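Local atomic coordinates of o-succinylbenzoate synthase (Synechococcus elongatus, PDB entry 2OZT), a protein that catalyses the dehydration of 2-succinyl-6-hydroxy-2,4-cyclohexadiene-1-carboxylate to 2-succinylbenzoate, a metal-dependent step on the pathway to phylloquinone. Residues W5-Y10 with S29-R34; P239-I244 with E264-V269. One frame throughout, in Å; residues are numbered along the deposited sequence.

Interaction 1 (W5-Y10 with S29-R34); sequences WQWRIY and SGIYLR
The carbonyl oxygen of Arg-34 takes two donors: the backbone N of Gln-6, 2.9 Å away and in the carbonyl plane, and a water at 3.0 Å. The same water donates to Gln-6 OE1 and accepts from Arg-34 NH1, lying in the guanidinium plane at its edge. The two side chains lie side by side, pointing the same way, with the amide and guanidinium planes 88° apart, and the water joins them where OE1 and NH1, 3.9 Å apart, do not bond directly. NH1 also forms a salt bridge with Glu-36. From here the two strands, an antiparallel beta hairpin of the enolase-type N-terminal domain, pair through six backbone hydrogen bonds as far as Tyr-10 and Gly-30. Trp-5, Trp-7, Ile-31 and Leu-33 share one face of the sheet, where Leu-33 CD2 meets Trp-7 CB at 3.8 Å and also touches Trp-5 CZ3; helix 58-67 packs on this side against Trp-7 and Ile-31. On the other face the ring of Tyr-10 is sandwiched. Its CG sits between backbone N and carbonyl carbon (chi1 76°), which swings the ring over Gly-30, whose CA lies 3.8 Å from the ring centroid in a CH-pi contact. Against the opposite face Tyr-32 forms an offset stack, centroids 4.4 Å apart and planes at 20°. Were Tyr-10 an alanine, the Tyr-32 ring would probably be left without its stacking partner, a gap would open over Gly-30, and Glu-46 and Arg-304 would lose the hydroxyl that both bind.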
loop_
_atom_site.group_PDB
_atom_site.type_symbol
_atom_site.label_atom_id
_atom_site.label_comp_id
_atom_site.label_asym_id
_atom_site.label_seq_id
_atom_site.Cartn_x
_atom_site.Cartn_y
_atom_site.Cartn_z
ATOM N N TRP A 5 -26.787 9.003 0.138
ATOM C CA TRP A 5 -25.438 8.987 -0.453
ATOM C C TRP A 5 -25.482 9.061 -1.973
ATOM O O TRP A 5 -26.538 8.880 -2.608
ATOM C CB TRP A 5 -24.698 7.719 -0.015
ATOM C CG TRP A 5 -25.301 6.460 -0.521
ATOM C CD1 TRP A 5 -26.494 5.884 -0.131
ATOM C CD2 TRP A 5 -24.754 5.586 -1.524
ATOM N NE1 TRP A 5 -26.723 4.735 -0.844
ATOM C CE2 TRP A 5 -25.665 4.516 -1.692
ATOM C CE3 TRP A 5 -23.573 5.604 -2.287
ATOM C CZ2 TRP A 5 -25.456 3.487 -2.597
ATOM C CZ3 TRP A 5 -23.368 4.569 -3.194
ATOM C CH2 TRP A 5 -24.310 3.531 -3.336
ATOM N N GLN A 6 -24.311 9.336 -2.543
ATOM C CA GLN A 6 -24.115 9.370 -3.979
ATOM C C GLN A 6 -22.716 8.823 -4.238
ATOM O O GLN A 6 -21.847 8.832 -3.353
ATOM C CB GLN A 6 -24.153 10.798 -4.502
ATOM C CG GLN A 6 -25.469 11.588 -4.300
ATOM C CD GLN A 6 -25.245 13.042 -4.622
ATOM O OE1 GLN A 6 -24.723 13.807 -3.799
ATOM N NE2 GLN A 6 -25.586 13.430 -5.839
ATOM N N TRP A 7 -22.493 8.388 -5.485
ATOM C CA TRP A 7 -21.163 7.929 -5.925
ATOM C C TRP A 7 -20.891 8.503 -7.317
ATOM O O TRP A 7 -21.838 8.762 -8.098
ATOM C CB TRP A 7 -21.115 6.406 -5.891
ATOM C CG TRP A 7 -21.901 5.739 -6.948
ATOM C CD1 TRP A 7 -23.213 5.315 -6.876
ATOM C CD2 TRP A 7 -21.414 5.318 -8.245
ATOM N NE1 TRP A 7 -23.571 4.700 -8.069
ATOM C CE2 TRP A 7 -22.488 4.713 -8.920
ATOM C CE3 TRP A 7 -20.176 5.432 -8.899
ATOM C CZ2 TRP A 7 -22.364 4.213 -10.229
ATOM C CZ3 TRP A 7 -20.056 4.949 -10.200
ATOM C CH2 TRP A 7 -21.131 4.351 -10.846
ATOM N N ARG A 8 -19.607 8.743 -7.612
ATOM C CA ARG A 8 -19.136 9.205 -8.913
ATOM C C ARG A 8 -17.880 8.461 -9.275
ATOM O O ARG A 8 -16.997 8.331 -8.431
ATOM C CB ARG A 8 -18.808 10.697 -8.892
ATOM C CG ARG A 8 -20.096 11.537 -8.709
ATOM C CD ARG A 8 -19.868 13.057 -8.583
ATOM N NE ARG A 8 -21.149 13.796 -8.488
ATOM C CZ ARG A 8 -21.267 15.134 -8.410
ATOM N NH1 ARG A 8 -20.194 15.920 -8.425
ATOM N NH2 ARG A 8 -22.476 15.695 -8.323
ATOM N N ILE A 9 -17.795 8.029 -10.533
ATOM C CA ILE A 9 -16.536 7.488 -11.075
ATOM C C ILE A 9 -15.548 8.610 -11.295
ATOM O O ILE A 9 -15.935 9.746 -11.581
ATOM C CB ILE A 9 -16.791 6.736 -12.374
ATOM C CG1 ILE A 9 -15.647 5.740 -12.614
ATOM C CG2 ILE A 9 -16.935 7.713 -13.566
ATOM C CD1 ILE A 9 -15.902 4.734 -13.747
ATOM N N TYR A 10 -14.259 8.269 -11.165
ATOM C CA TYR A 10 -13.164 9.156 -11.580
ATOM C C TYR A 10 -12.191 8.392 -12.437
ATOM O O TYR A 10 -12.107 7.205 -12.308
ATOM C CB TYR A 10 -12.466 9.782 -10.363
ATOM C CG TYR A 10 -11.522 8.896 -9.556
ATOM C CD1 TYR A 10 -10.236 8.616 -10.012
ATOM C CD2 TYR A 10 -11.914 8.372 -8.329
ATOM C CE1 TYR A 10 -9.355 7.862 -9.264
ATOM C CE2 TYR A 10 -11.025 7.609 -7.548
ATOM C CZ TYR A 10 -9.748 7.355 -8.026
ATOM O OH TYR A 10 -8.863 6.613 -7.259
ATOM N N SER A 29 -8.309 4.878 -12.027
ATOM C CA SER A 29 -9.769 5.102 -11.952
ATOM C C SER A 29 -10.260 4.604 -10.598
ATOM O O SER A 29 -9.610 3.784 -9.939
ATOM C CB SER A 29 -10.469 4.350 -13.064
ATOM O OG SER A 29 -10.079 4.900 -14.324
ATOM N N GLY A 30 -11.437 5.089 -10.199
ATOM C CA GLY A 30 -12.053 4.636 -8.928
ATOM C C GLY A 30 -13.386 5.288 -8.763
ATOM O O GLY A 30 -13.934 5.872 -9.714
ATOM N N ILE A 31 -13.902 5.179 -7.542
ATOM C CA ILE A 31 -15.195 5.762 -7.189
ATOM C C ILE A 31 -15.020 6.618 -5.972
ATOM O O ILE A 31 -14.337 6.219 -5.000
ATOM C CB ILE A 31 -16.143 4.648 -6.842
ATOM C CG1 ILE A 31 -16.576 3.863 -8.093
ATOM C CG2 ILE A 31 -17.396 5.180 -6.135
ATOM C CD1 ILE A 31 -17.174 2.492 -7.713
ATOM N N TYR A 32 -15.632 7.805 -6.017
ATOM C CA TYR A 32 -15.805 8.610 -4.781
ATOM C C TYR A 32 -17.222 8.499 -4.265
ATOM O O TYR A 32 -18.177 8.537 -5.038
ATOM C CB TYR A 32 -15.504 10.079 -5.025
ATOM C CG TYR A 32 -14.080 10.353 -5.435
ATOM C CD1 TYR A 32 -13.020 9.801 -4.728
ATOM C CD2 TYR A 32 -13.787 11.164 -6.527
ATOM C CE1 TYR A 32 -11.729 10.029 -5.096
ATOM C CE2 TYR A 32 -12.462 11.415 -6.904
ATOM C CZ TYR A 32 -11.446 10.860 -6.154
ATOM O OH TYR A 32 -10.125 11.093 -6.519
ATOM N N LEU A 33 -17.332 8.365 -2.941
ATOM C CA LEU A 33 -18.623 8.299 -2.249
ATOM C C LEU A 33 -18.810 9.579 -1.467
ATOM O O LEU A 33 -17.887 10.052 -0.832
ATOM C CB LEU A 33 -18.633 7.189 -1.200
ATOM C CG LEU A 33 -18.375 5.784 -1.745
ATOM C CD1 LEU A 33 -18.230 4.778 -0.609
ATOM C CD2 LEU A 33 -19.430 5.311 -2.710
ATOM N N ARG A 34 -20.047 10.097 -1.513
ATOM C CA ARG A 34 -20.432 11.264 -0.676
ATOM C C ARG A 34 -21.683 10.919 0.103
ATOM O O ARG A 34 -22.693 10.609 -0.508
ATOM C CB ARG A 34 -20.648 12.471 -1.567
ATOM C CG ARG A 34 -21.042 13.756 -0.757
ATOM C CD ARG A 34 -21.340 14.893 -1.706
ATOM N NE ARG A 34 -21.592 16.203 -1.051
ATOM C CZ ARG A 34 -22.761 16.578 -0.539
ATOM N NH1 ARG A 34 -23.812 15.766 -0.505
ATOM N NH2 ARG A 34 -22.852 17.792 0.013
HETATM O O HOH W 1 -24.394 12.948 -1.136
#

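Interaction 2 (P239-I244 with E264-V269)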
loop_
_atom_site.group_PDB
_atom_site.type_symbol
_atom_site.label_atom_id
_atom_site.label_comp_id
_atom_site.label_asym_id
_atom_site.label_seq_id
_atom_site.Cartn_x
_atom_site.Cartn_y
_atom_site.Cartn_z
ATOM N N PRO A 239 6.886 -15.425 9.229
ATOM C CA PRO A 239 7.685 -14.726 10.248
ATOM C C PRO A 239 8.191 -13.340 9.831
ATOM O O PRO A 239 8.800 -12.648 10.646
ATOM C CB PRO A 239 8.936 -15.622 10.369
ATOM C CG PRO A 239 9.104 -16.142 8.960
ATOM C CD PRO A 239 7.715 -16.349 8.404
ATOM N N GLY A 240 7.923 -12.948 8.591
ATOM C CA GLY A 240 8.397 -11.682 8.075
ATOM C C GLY A 240 7.400 -10.540 8.128
ATOM O O GLY A 240 6.534 -10.461 9.035
ATOM N N PHE A 241 7.602 -9.618 7.197
ATOM C CA PHE A 241 6.786 -8.410 7.157
ATOM C C PHE A 241 5.615 -8.519 6.189
ATOM O O PHE A 241 5.577 -9.338 5.280
ATOM C CB PHE A 241 7.635 -7.211 6.733
ATOM C CG PHE A 241 8.658 -6.818 7.754
ATOM C CD1 PHE A 241 8.438 -5.787 8.647
ATOM C CD2 PHE A 241 9.873 -7.506 7.808
ATOM C CE1 PHE A 241 9.404 -5.468 9.598
ATOM C CE2 PHE A 241 10.854 -7.159 8.719
ATOM C CZ PHE A 241 10.618 -6.146 9.638
ATOM N N PHE A 242 4.609 -7.675 6.436
ATOM C CA PHE A 242 3.440 -7.625 5.559
ATOM C C PHE A 242 3.303 -6.175 5.105
ATOM O O PHE A 242 3.300 -5.274 5.954
ATOM C CB PHE A 242 2.181 -7.889 6.393
ATOM C CG PHE A 242 2.056 -9.288 6.981
ATOM C CD1 PHE A 242 1.260 -10.235 6.369
ATOM C CD2 PHE A 242 2.651 -9.605 8.206
ATOM C CE1 PHE A 242 1.097 -11.512 6.954
ATOM C CE2 PHE A 242 2.474 -10.878 8.775
ATOM C CZ PHE A 242 1.702 -11.803 8.139
ATOM N N VAL A 243 3.249 -5.948 3.801
ATOM C CA VAL A 243 3.047 -4.581 3.288
ATOM C C VAL A 243 1.530 -4.431 3.055
ATOM O O VAL A 243 0.957 -5.111 2.201
ATOM C CB VAL A 243 3.835 -4.359 1.989
ATOM C CG1 VAL A 243 3.621 -2.940 1.458
ATOM C CG2 VAL A 243 5.343 -4.634 2.231
ATOM N N ILE A 244 0.881 -3.596 3.864
ATOM C CA ILE A 244 -0.576 -3.473 3.840
ATOM C C ILE A 244 -0.991 -2.285 2.997
ATOM O O ILE A 244 -0.560 -1.139 3.273
ATOM C CB ILE A 244 -1.071 -3.207 5.278
ATOM C CG1 ILE A 244 -0.684 -4.336 6.246
ATOM C CG2 ILE A 244 -2.611 -2.982 5.304
ATOM C CD1 ILE A 244 -1.206 -5.734 5.844
ATOM N N GLU A 264 1.506 -9.194 14.179
ATOM C CA GLU A 264 2.362 -8.290 14.968
ATOM C C GLU A 264 2.438 -6.878 14.381
ATOM O O GLU A 264 2.826 -6.720 13.217
ATOM C CB GLU A 264 3.785 -8.840 15.000
ATOM C CG GLU A 264 3.910 -10.177 15.717
ATOM C CD GLU A 264 3.723 -10.045 17.207
ATOM O OE1 GLU A 264 3.880 -8.924 17.753
ATOM O OE2 GLU A 264 3.417 -11.075 17.849
ATOM N N PRO A 265 2.081 -5.846 15.172
ATOM C CA PRO A 265 2.169 -4.474 14.649
ATOM C C PRO A 265 3.537 -4.127 14.091
ATOM O O PRO A 265 3.656 -3.426 13.091
ATOM C CB PRO A 265 1.838 -3.588 15.888
ATOM C CG PRO A 265 1.037 -4.497 16.785
ATOM C CD PRO A 265 1.527 -5.900 16.546
ATOM N N GLN A 266 4.615 -4.600 14.724
ATOM C CA GLN A 266 5.973 -4.292 14.263
ATOM C C GLN A 266 6.300 -4.900 12.906
ATOM O O GLN A 266 7.247 -4.471 12.283
ATOM C CB GLN A 266 6.963 -4.751 15.349
ATOM C CG GLN A 266 8.461 -4.361 15.122
ATOM C CD GLN A 266 9.202 -5.250 14.165
ATOM O OE1 GLN A 266 8.853 -6.439 13.978
ATOM N NE2 GLN A 266 10.242 -4.688 13.517
ATOM N N ARG A 267 5.521 -5.883 12.466
ATOM C CA ARG A 267 5.775 -6.488 11.161
ATOM C C ARG A 267 4.995 -5.831 10.011
ATOM O O ARG A 267 5.053 -6.295 8.884
ATOM C CB ARG A 267 5.478 -7.994 11.229
ATOM C CG ARG A 267 6.554 -8.792 12.022
ATOM C CD ARG A 267 7.913 -8.608 11.437
ATOM N NE ARG A 267 8.760 -9.756 11.729
ATOM C CZ ARG A 267 9.931 -9.708 12.362
ATOM N NH1 ARG A 267 10.449 -8.550 12.762
ATOM N NH2 ARG A 267 10.605 -10.833 12.578
ATOM N N LEU A 268 4.233 -4.765 10.296
ATOM C CA LEU A 268 3.462 -4.044 9.246
ATOM C C LEU A 268 4.220 -2.865 8.647
ATOM O O LEU A 268 4.865 -2.082 9.362
ATOM C CB LEU A 268 2.135 -3.505 9.815
ATOM C CG LEU A 268 1.236 -4.556 10.453
ATOM C CD1 LEU A 268 -0.087 -3.904 10.767
ATOM C CD2 LEU A 268 1.030 -5.797 9.561
ATOM N N VAL A 269 4.036 -2.721 7.337
ATOM C CA VAL A 269 4.466 -1.522 6.616
ATOM C C VAL A 269 3.251 -1.075 5.802
ATOM O O VAL A 269 2.692 -1.856 5.033
ATOM C CB VAL A 269 5.635 -1.846 5.659
ATOM C CG1 VAL A 269 5.968 -0.623 4.788
ATOM C CG2 VAL A 269 6.876 -2.231 6.493
#
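Arg-267 reaches the loop just before strand 241-244 and grips the carbonyl oxygen of Pro-239 side-on, with NE at 3.1 Å and NH2 at 3.2 Å. That oxygen lies close to the guanidinium plane, and NH2 approaches it almost straight down the C=O bond. A bend at the second torsion (chi2 -58°) folds the arginine across Phe-241, setting CD above the middle of the ring, 3.9 Å from its centroid, in a CH-pi contact. The guanidinium lies farther out, an off-centre cation-pi partner tilted 35° from the ring plane. Phe-241 turns CG away from its own carbonyl carbon (chi1 -68°), bringing CD1 within 3.4 Å of Arg-267 O. Beyond it the strands pair in parallel: Phe-242 N donates to Arg-267 O, Val-269 N to Phe-242 O and Ile-244 N to Val-269 O. Leu-268 CD2 reaches both Phe-242 CB and Ile-244 CG1, each at 4.0 Å, on the face that helices 227-235 and 252-260 cover. Val-243 and Val-269 point to the other face, Val-243 packing beside the magnesium ligands Glu-196 and Asp-221. Adjacent parallel strands with helices outside, and a metal site at the C-terminal ends of the strands, are the arrangement of the enolase-superfamily TIM-type barrel.

In the fold
The two contacts belong to different domains, on opposite sides of the chain's centre, with their own centres about 31 Å apart and no strand in common. Interaction 1, in the N-terminal domain, is partly buried and away from the annotated sites; its strands form a hairpin, with mostly strand between the two segments. Interaction 2 is a buried contact of the barrel, whose parallel strands are linked through helices 246-249 and 252-260. Chemistry follows place: at the hairpin a water and charged side chains hold one end while tyrosines stack near the other, whereas the barrel pair has mainly apolar side chains packed along its strands and has its arginine at their N-terminal end, its inner face adjoining the metal site.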